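Local coordinates for protein toll-like receptor 13 (Mus musculus, PDB 4Z0C) that recognises and binds bacterial 23S ribosomal RNA through its leucine-rich-repeat ectodomain and signals by way of MYD88 and TRAF6 to activate NF-kappa-B, at residues K579-G584 with I607-N612; N613-L618 with F632-N637. All blocks are in the same frame, centred on the assembly; numbering follows the deposited sequence.

Contact 1: residues K579-G584 with I607-N612; sequences KLDISG and ILRLEN. With nucleotides of chain C.
Lys579, Arg609 and Ile607 bury the most surface where the short parallel strands of two successive leucine-rich repeats pair. Lys579 is stretched to full length, and its CG rests 4.0 Å from Ile607 CB while CD meets Ile607 CD1 further out. Its NZ stops 3.6 Å from Arg609 NH1. A water joins Lys579 NZ (weakly), Arg609 NH1 and Asp581 OD2, and Arg609 NH2 is also salt-bridged to Glu10. Arg609 CB lies 3.4 Å from Asp581 OD2, and the extended chain carries the guanidinium out to the RNA, where NH2 donates almost straight (169°) to OP2 of A6 of chain C at 2.6 Å, in the guanidinium plane. Asp581 OD2 accepts from N6 of A7 of chain C. Glu611 OE1 takes N1 and N2 of G8 of chain C, two N-H groups on the Watson-Crick edge, consistent with recognition of that base. Beneath these side chains, Leu580 N to Ile607 O (3.0 Å), Arg609 N to Leu580 O and Ile582 N to Arg609 O make the parallel pairing, with the strand axes 2° apart. Strand 579-581 is bonded on its other side to strand 555-557, and strand 607-609 has strand 631-633 as its neighbour on the side away from 579-581.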
loop_
_atom_site.group_PDB
_atom_site.type_symbol
_atom_site.label_atom_id
_atom_site.label_comp_id
_atom_site.label_asym_id
_atom_site.label_seq_id
_atom_site.Cartn_x
_atom_site.Cartn_y
_atom_site.Cartn_z
ATOM N N LYS A 579 -14.246 0.858 22.924
ATOM C CA LYS A 579 -13.083 0.093 22.480
ATOM C C LYS A 579 -12.065 0.986 21.775
ATOM O O LYS A 579 -12.430 1.747 20.884
ATOM C CB LYS A 579 -13.509 -0.999 21.519
ATOM C CG LYS A 579 -12.354 -1.733 20.865
ATOM C CD LYS A 579 -12.869 -2.933 20.060
ATOM C CE LYS A 579 -11.713 -3.720 19.464
ATOM N NZ LYS A 579 -12.175 -4.878 18.655
ATOM N N LEU A 580 -10.796 0.859 22.166
ATOM C CA LEU A 580 -9.687 1.582 21.557
ATOM C C LEU A 580 -8.565 0.612 21.207
ATOM O O LEU A 580 -8.141 -0.165 22.048
ATOM C CB LEU A 580 -9.154 2.646 22.522
ATOM C CG LEU A 580 -7.878 3.341 22.055
ATOM C CD1 LEU A 580 -8.196 4.060 20.782
ATOM C CD2 LEU A 580 -7.365 4.314 23.105
ATOM N N ASP A 581 -8.099 0.636 19.963
ATOM C CA ASP A 581 -6.939 -0.167 19.573
ATOM C C ASP A 581 -5.825 0.687 18.932
ATOM O O ASP A 581 -6.032 1.344 17.911
ATOM C CB ASP A 581 -7.358 -1.294 18.632
ATOM C CG ASP A 581 -6.195 -2.203 18.228
ATOM O OD1 ASP A 581 -5.249 -1.742 17.558
ATOM O OD2 ASP A 581 -6.244 -3.405 18.532
ATOM N N ILE A 582 -4.654 0.678 19.565
ATOM C CA ILE A 582 -3.449 1.289 19.027
ATOM C C ILE A 582 -2.304 0.285 19.082
ATOM O O ILE A 582 -1.281 0.496 19.759
ATOM C CB ILE A 582 -3.045 2.538 19.811
ATOM C CG1 ILE A 582 -4.287 3.361 20.132
ATOM C CG2 ILE A 582 -2.053 3.353 18.990
ATOM C CD1 ILE A 582 -4.003 4.634 20.876
ATOM N N SER A 583 -2.498 -0.817 18.372
ATOM C CA SER A 583 -1.530 -1.898 18.354
ATOM C C SER A 583 -0.705 -1.858 17.087
ATOM O O SER A 583 -1.135 -1.299 16.090
ATOM C CB SER A 583 -2.250 -3.245 18.456
ATOM O OG SER A 583 -3.108 -3.249 19.586
ATOM N N GLY A 584 0.485 -2.445 17.141
ATOM C CA GLY A 584 1.262 -2.701 15.945
ATOM C C GLY A 584 2.124 -1.559 15.419
ATOM O O GLY A 584 2.478 -1.584 14.255
ATOM N N ILE A 607 -12.579 -1.865 26.447
ATOM C CA ILE A 607 -11.505 -2.599 25.775
ATOM C C ILE A 607 -10.333 -1.681 25.379
ATOM O O ILE A 607 -10.537 -0.610 24.822
ATOM C CB ILE A 607 -12.022 -3.305 24.508
ATOM C CG1 ILE A 607 -13.215 -4.219 24.834
ATOM C CG2 ILE A 607 -10.884 -4.073 23.853
ATOM C CD1 ILE A 607 -14.103 -4.534 23.631
ATOM N N LEU A 608 -9.111 -2.093 25.702
ATOM C CA LEU A 608 -7.925 -1.323 25.371
ATOM C C LEU A 608 -6.839 -2.284 24.926
ATOM O O LEU A 608 -6.396 -3.137 25.704
ATOM C CB LEU A 608 -7.441 -0.480 26.567
ATOM C CG LEU A 608 -6.090 0.221 26.349
ATOM C CD1 LEU A 608 -6.137 1.199 25.188
ATOM C CD2 LEU A 608 -5.603 0.906 27.606
ATOM N N ARG A 609 -6.446 -2.153 23.661
ATOM C CA ARG A 609 -5.381 -2.958 23.070
ATOM C C ARG A 609 -4.212 -2.095 22.608
ATOM O O ARG A 609 -4.365 -1.176 21.797
ATOM C CB ARG A 609 -5.925 -3.822 21.923
ATOM C CG ARG A 609 -6.842 -4.941 22.411
ATOM C CD ARG A 609 -7.548 -5.640 21.262
ATOM N NE ARG A 609 -8.297 -6.806 21.715
ATOM C CZ ARG A 609 -9.209 -7.439 20.985
ATOM N NH1 ARG A 609 -9.484 -7.020 19.753
ATOM N NH2 ARG A 609 -9.839 -8.502 21.482
ATOM N N LEU A 610 -3.053 -2.392 23.167
ATOM C CA LEU A 610 -1.840 -1.622 22.963
ATOM C C LEU A 610 -0.757 -2.627 22.642
ATOM O O LEU A 610 0.346 -2.540 23.165
ATOM C CB LEU A 610 -1.503 -0.866 24.245
ATOM C CG LEU A 610 -1.679 0.658 24.325
ATOM C CD1 LEU A 610 -2.872 1.160 23.538
ATOM C CD2 LEU A 610 -1.739 1.149 25.767
ATOM N N GLU A 611 -1.109 -3.603 21.806
ATOM C CA GLU A 611 -0.266 -4.777 21.527
ATOM C C GLU A 611 0.808 -4.540 20.474
ATOM O O GLU A 611 0.679 -3.658 19.634
ATOM C CB GLU A 611 -1.140 -5.971 21.072
ATOM C CG GLU A 611 -2.506 -6.065 21.770
ATOM C CD GLU A 611 -3.392 -7.240 21.303
ATOM O OE1 GLU A 611 -3.074 -7.923 20.297
ATOM O OE2 GLU A 611 -4.454 -7.440 21.927
ATOM N N ASN A 612 1.852 -5.357 20.506
ATOM C CA ASN A 612 2.880 -5.326 19.474
ATOM C C ASN A 612 3.430 -3.921 19.260
ATOM O O ASN A 612 3.593 -3.462 18.132
ATOM C CB ASN A 612 2.350 -5.885 18.160
ATOM C CG ASN A 612 3.279 -6.922 17.559
ATOM O OD1 ASN A 612 4.363 -6.603 17.068
ATOM N ND2 ASN A 612 2.856 -8.183 17.599
ATOM P P G C 8 -1.527 -14.308 18.189
ATOM O OP1 G C 8 -1.022 -15.661 18.548
ATOM O OP2 G C 8 -1.970 -13.322 19.208
ATOM O "O5'" G C 8 -0.326 -13.660 17.368
ATOM C "C5'" G C 8 0.108 -14.278 16.162
ATOM C "C4'" G C 8 1.186 -13.489 15.468
ATOM O "O4'" G C 8 0.635 -12.250 14.940
ATOM C "C3'" G C 8 2.371 -13.100 16.351
ATOM O "O3'" G C 8 3.592 -13.446 15.715
ATOM C "C2'" G C 8 2.267 -11.582 16.458
ATOM O "O2'" G C 8 3.506 -10.915 16.543
ATOM C "C1'" G C 8 1.543 -11.209 15.179
ATOM N N9 G C 8 0.856 -9.924 15.295
ATOM C C8 G C 8 1.085 -8.838 14.488
ATOM N N7 G C 8 0.399 -7.794 14.865
ATOM C C5 G C 8 -0.294 -8.201 16.004
ATOM C C6 G C 8 -1.196 -7.489 16.846
ATOM O O6 G C 8 -1.585 -6.317 16.757
ATOM N N1 G C 8 -1.675 -8.278 17.884
ATOM C C2 G C 8 -1.319 -9.583 18.091
ATOM N N2 G C 8 -1.879 -10.178 19.159
ATOM N N3 G C 8 -0.476 -10.254 17.313
ATOM C C4 G C 8 -0.001 -9.512 16.296
ATOM P P A C 7 -6.603 -14.637 19.271
ATOM O OP1 A C 7 -5.778 -15.868 19.265
ATOM O OP2 A C 7 -6.550 -13.696 20.412
ATOM O "O5'" A C 7 -6.248 -13.815 17.953
ATOM C "C5'" A C 7 -5.907 -14.477 16.745
ATOM C "C4'" A C 7 -4.805 -13.750 16.020
ATOM O "O4'" A C 7 -5.289 -12.481 15.496
ATOM C "C3'" A C 7 -3.604 -13.361 16.867
ATOM O "O3'" A C 7 -2.717 -14.445 17.108
ATOM C "C2'" A C 7 -2.990 -12.212 16.062
ATOM O "O2'" A C 7 -2.245 -12.710 14.964
ATOM C "C1'" A C 7 -4.241 -11.521 15.514
ATOM N N9 A C 7 -4.651 -10.387 16.362
ATOM C C8 A C 7 -5.239 -10.481 17.603
ATOM N N7 A C 7 -5.512 -9.325 18.140
ATOM C C5 A C 7 -5.058 -8.402 17.204
ATOM C C6 A C 7 -5.048 -6.988 17.204
ATOM N N6 A C 7 -5.542 -6.279 18.222
ATOM N N1 A C 7 -4.522 -6.343 16.118
ATOM C C2 A C 7 -4.039 -7.087 15.109
ATOM N N3 A C 7 -3.988 -8.420 15.006
ATOM C C4 A C 7 -4.522 -9.035 16.095
ATOM P P A C 6 -11.466 -10.597 18.782
ATOM O OP1 A C 6 -12.576 -10.705 17.799
ATOM O OP2 A C 6 -11.596 -9.544 19.809
ATOM O "O5'" A C 6 -11.254 -12.028 19.440
ATOM C "C5'" A C 6 -10.197 -12.283 20.371
ATOM C "C4'" A C 6 -9.676 -13.697 20.242
ATOM O "O4'" A C 6 -10.764 -14.639 20.485
ATOM C "C3'" A C 6 -9.122 -14.057 18.872
ATOM O "O3'" A C 6 -8.128 -15.062 19.044
ATOM C "C2'" A C 6 -10.339 -14.662 18.168
ATOM O "O2'" A C 6 -10.028 -15.521 17.095
ATOM C "C1'" A C 6 -11.008 -15.418 19.313
ATOM N N9 A C 6 -12.463 -15.543 19.206
ATOM C C8 A C 6 -13.363 -14.657 18.653
ATOM N N7 A C 6 -14.625 -15.037 18.783
ATOM C C5 A C 6 -14.555 -16.232 19.489
ATOM C C6 A C 6 -15.542 -17.125 19.958
ATOM N N6 A C 6 -16.848 -16.943 19.777
ATOM N N1 A C 6 -15.137 -18.225 20.634
ATOM C C2 A C 6 -13.821 -18.399 20.827
ATOM N N3 A C 6 -12.798 -17.640 20.435
ATOM C C4 A C 6 -13.233 -16.554 19.765
HETATM O O HOH W 1 -8.999 -4.862 18.214
#

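Contact 2: residues N613-L618 with F632-N637; sequences NNLESL and FSLRFN. With nucleotides of chain C.
Asn637 reaches across to Asn613, Asn614 and Leu615 as the asparagine of the LxxLxLxxNxL motif of a leucine-rich repeat, whose amide hydrogen-bonds the backbone of its own and the preceding turn. Its CB lies 3.6 Å from Leu615 N. CG is anti to the carbonyl carbon (chi1 -74°), which brings the amide alongside the Leu615 side chain, with CG 3.8 Å from Leu615 CB. At the tip, OD1 accepts from Leu615 N at 2.8 Å, nearly straight at the hydrogen (169°), with the donor tilted 20° from the carbonyl plane. A second, weak bond comes from Asn613 N; Asn614 N is also close but badly angled. The other branch, ND2, donates to Leu634 O within its own turn and to Leu610 O of the preceding repeat. Both ends of the buried amide are therefore occupied, which fixes its rotation.

Beside the amide, the apolar side chains meet: Leu618 CD2 and Leu634 CD1 come tip to tip at 4.1 Å, and Leu615 CD2 approaches Leu634 CD2.

Arg635 and Phe636 of the same turn meet the RNA. The ring of Phe636 is sandwiched near its rim between Arg635 CG on one face and O2' of G8 of chain C on the opposite face. Arg635, whose NH1 forms a salt bridge with Asp657, bends at its second and third torsions. This puts the guanidinium edge at the phosphate of G8 of chain C, where NH2 bonds to OP2 at 2.6 Å and NE adds a weak bond to the same oxygen.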
loop_
_atom_site.group_PDB
_atom_site.type_symbol
_atom_site.label_atom_id
_atom_site.label_comp_id
_atom_site.label_asym_id
_atom_site.label_seq_id
_atom_site.Cartn_x
_atom_site.Cartn_y
_atom_site.Cartn_z
ATOM N N ASN A 613 3.688 -3.224 20.360
ATOM C CA ASN A 613 4.242 -1.888 20.273
ATOM C C ASN A 613 5.643 -1.868 20.833
ATOM O O ASN A 613 6.253 -0.805 20.913
ATOM C CB ASN A 613 3.376 -0.903 21.027
ATOM C CG ASN A 613 2.193 -0.463 20.229
ATOM O OD1 ASN A 613 2.334 -0.089 19.076
ATOM N ND2 ASN A 613 1.011 -0.526 20.825
ATOM N N ASN A 614 6.151 -3.039 21.221
ATOM C CA ASN A 614 7.472 -3.123 21.842
ATOM C C ASN A 614 7.707 -2.142 22.990
ATOM O O ASN A 614 8.812 -1.633 23.158
ATOM C CB ASN A 614 8.567 -2.981 20.781
ATOM C CG ASN A 614 9.012 -4.315 20.208
ATOM O OD1 ASN A 614 10.206 -4.549 20.037
ATOM N ND2 ASN A 614 8.063 -5.205 19.939
ATOM N N LEU A 615 6.662 -1.876 23.767
ATOM C CA LEU A 615 6.753 -1.025 24.959
ATOM C C LEU A 615 7.770 -1.582 25.957
ATOM O O LEU A 615 7.799 -2.786 26.208
ATOM C CB LEU A 615 5.389 -0.949 25.643
ATOM C CG LEU A 615 4.402 0.200 25.396
ATOM C CD1 LEU A 615 4.667 0.958 24.111
ATOM C CD2 LEU A 615 2.947 -0.323 25.455
ATOM N N GLU A 616 8.578 -0.705 26.550
ATOM C CA GLU A 616 9.607 -1.139 27.495
ATOM C C GLU A 616 9.192 -0.907 28.964
ATOM O O GLU A 616 9.637 -1.616 29.869
ATOM C CB GLU A 616 10.941 -0.453 27.166
ATOM C CG GLU A 616 12.101 -1.430 27.064
ATOM C CD GLU A 616 12.437 -1.777 25.620
ATOM O OE1 GLU A 616 11.835 -1.154 24.725
ATOM O OE2 GLU A 616 13.268 -2.685 25.375
ATOM N N SER A 617 8.310 0.065 29.173
ATOM C CA SER A 617 7.823 0.442 30.498
ATOM C C SER A 617 6.396 0.941 30.358
ATOM O O SER A 617 5.913 1.136 29.248
ATOM C CB SER A 617 8.665 1.582 31.090
ATOM O OG SER A 617 10.045 1.343 30.916
ATOM N N LEU A 618 5.742 1.190 31.487
ATOM C CA LEU A 618 4.405 1.775 31.490
ATOM C C LEU A 618 4.409 3.147 32.181
ATOM O O LEU A 618 5.133 3.359 33.148
ATOM C CB LEU A 618 3.431 0.820 32.177
ATOM C CG LEU A 618 2.467 -0.065 31.358
ATOM C CD1 LEU A 618 3.024 -0.503 29.990
ATOM C CD2 LEU A 618 2.047 -1.279 32.204
ATOM N N PHE A 632 -7.717 -5.555 28.791
ATOM C CA PHE A 632 -6.522 -4.748 28.706
ATOM C C PHE A 632 -5.466 -5.653 28.109
ATOM O O PHE A 632 -5.079 -6.646 28.732
ATOM C CB PHE A 632 -6.084 -4.284 30.107
ATOM C CG PHE A 632 -4.968 -3.252 30.099
ATOM C CD1 PHE A 632 -4.497 -2.706 28.896
ATOM C CD2 PHE A 632 -4.379 -2.841 31.291
ATOM C CE1 PHE A 632 -3.471 -1.760 28.877
ATOM C CE2 PHE A 632 -3.348 -1.893 31.292
ATOM C CZ PHE A 632 -2.894 -1.348 30.081
ATOM N N SER A 633 -4.999 -5.333 26.905
ATOM C CA SER A 633 -3.981 -6.181 26.309
ATOM C C SER A 633 -2.675 -5.480 26.012
ATOM O O SER A 633 -2.637 -4.454 25.342
ATOM C CB SER A 633 -4.485 -6.868 25.050
ATOM O OG SER A 633 -3.475 -7.736 24.562
ATOM N N LEU A 634 -1.602 -6.068 26.514
ATOM C CA LEU A 634 -0.258 -5.556 26.325
ATOM C C LEU A 634 0.559 -6.690 25.710
ATOM O O LEU A 634 1.771 -6.790 25.895
ATOM C CB LEU A 634 0.316 -5.103 27.677
ATOM C CG LEU A 634 -0.361 -3.873 28.296
ATOM C CD1 LEU A 634 -0.067 -3.774 29.779
ATOM C CD2 LEU A 634 0.098 -2.599 27.612
ATOM N N ARG A 635 -0.144 -7.576 25.018
ATOM C CA ARG A 635 0.462 -8.708 24.318
ATOM C C ARG A 635 1.570 -8.235 23.366
ATOM O O ARG A 635 1.399 -7.248 22.663
ATOM C CB ARG A 635 -0.623 -9.407 23.522
ATOM C CG ARG A 635 -0.234 -10.697 22.859
ATOM C CD ARG A 635 -1.177 -11.747 23.347
ATOM N NE ARG A 635 -1.834 -12.428 22.254
ATOM C CZ ARG A 635 -2.810 -13.313 22.423
ATOM N NH1 ARG A 635 -3.228 -13.618 23.645
ATOM N NH2 ARG A 635 -3.366 -13.885 21.370
ATOM N N PHE A 636 2.690 -8.953 23.351
ATOM C CA PHE A 636 3.817 -8.686 22.449
ATOM C C PHE A 636 4.460 -7.305 22.635
ATOM O O PHE A 636 4.568 -6.517 21.695
ATOM C CB PHE A 636 3.409 -8.918 20.977
ATOM C CG PHE A 636 2.993 -10.336 20.682
ATOM C CD1 PHE A 636 3.751 -11.405 21.136
ATOM C CD2 PHE A 636 1.840 -10.598 19.950
ATOM C CE1 PHE A 636 3.376 -12.708 20.866
ATOM C CE2 PHE A 636 1.445 -11.905 19.690
ATOM C CZ PHE A 636 2.221 -12.962 20.137
ATOM N N ASN A 637 4.882 -7.015 23.856
ATOM C CA ASN A 637 5.712 -5.853 24.113
ATOM C C ASN A 637 6.989 -6.303 24.796
ATOM O O ASN A 637 7.292 -7.499 24.802
ATOM C CB ASN A 637 4.974 -4.822 24.952
ATOM C CG ASN A 637 3.918 -4.087 24.161
ATOM O OD1 ASN A 637 4.220 -3.179 23.370
ATOM N ND2 ASN A 637 2.662 -4.479 24.358
ATOM P P G C 8 -1.527 -14.308 18.189
ATOM O OP1 G C 8 -1.022 -15.661 18.548
ATOM O OP2 G C 8 -1.970 -13.322 19.208
ATOM O "O5'" G C 8 -0.326 -13.660 17.368
ATOM C "C5'" G C 8 0.108 -14.278 16.162
ATOM C "C4'" G C 8 1.186 -13.489 15.468
ATOM O "O4'" G C 8 0.635 -12.250 14.940
ATOM C "C3'" G C 8 2.371 -13.100 16.351
ATOM O "O3'" G C 8 3.592 -13.446 15.715
ATOM C "C2'" G C 8 2.267 -11.582 16.458
ATOM O "O2'" G C 8 3.506 -10.915 16.543
ATOM C "C1'" G C 8 1.543 -11.209 15.179
ATOM N N9 G C 8 0.856 -9.924 15.295
ATOM C C8 G C 8 1.085 -8.838 14.488
ATOM N N7 G C 8 0.399 -7.794 14.865
ATOM C C5 G C 8 -0.294 -8.201 16.004
ATOM C C6 G C 8 -1.196 -7.489 16.846
ATOM O O6 G C 8 -1.585 -6.317 16.757
ATOM N N1 G C 8 -1.675 -8.278 17.884
ATOM C C2 G C 8 -1.319 -9.583 18.091
ATOM N N2 G C 8 -1.879 -10.178 19.159
ATOM N N3 G C 8 -0.476 -10.254 17.313
ATOM C C4 G C 8 -0.001 -9.512 16.296
ATOM P P A C 7 -6.603 -14.637 19.271
ATOM O OP1 A C 7 -5.778 -15.868 19.265
ATOM O OP2 A C 7 -6.550 -13.696 20.412
ATOM O "O5'" A C 7 -6.248 -13.815 17.953
ATOM C "C5'" A C 7 -5.907 -14.477 16.745
ATOM C "C4'" A C 7 -4.805 -13.750 16.020
ATOM O "O4'" A C 7 -5.289 -12.481 15.496
ATOM C "C3'" A C 7 -3.604 -13.361 16.867
ATOM O "O3'" A C 7 -2.717 -14.445 17.108
ATOM C "C2'" A C 7 -2.990 -12.212 16.062
ATOM O "O2'" A C 7 -2.245 -12.710 14.964
ATOM C "C1'" A C 7 -4.241 -11.521 15.514
ATOM N N9 A C 7 -4.651 -10.387 16.362
ATOM C C8 A C 7 -5.239 -10.481 17.603
ATOM N N7 A C 7 -5.512 -9.325 18.140
ATOM C C5 A C 7 -5.058 -8.402 17.204
ATOM C C6 A C 7 -5.048 -6.988 17.204
ATOM N N6 A C 7 -5.542 -6.279 18.222
ATOM N N1 A C 7 -4.522 -6.343 16.118
ATOM C C2 A C 7 -4.039 -7.087 15.109
ATOM N N3 A C 7 -3.988 -8.420 15.006
ATOM C C4 A C 7 -4.522 -9.035 16.095
#

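Overall arrangement
Followed from the N terminus, the chain runs through 579-584 and returns after 22 intervening residues to 607-612, where contact 1 closes one circuit of the solenoid by joining LRR 23 to LRR 24. It passes straight on into 613-618, and after 13 more residues contact 2 ties that loop to the turn following strand 631-633, in LRR 25. The two closures are in series and neither encloses the other, yet their centres lie only about 9 Å apart. Two probable hydrogen bonds connect them: Asn613 ND2 to Ile582 O, and Glu611 OE2 with Ser633 OG. Together they join three consecutive repeats that present side chains to the bound RNA.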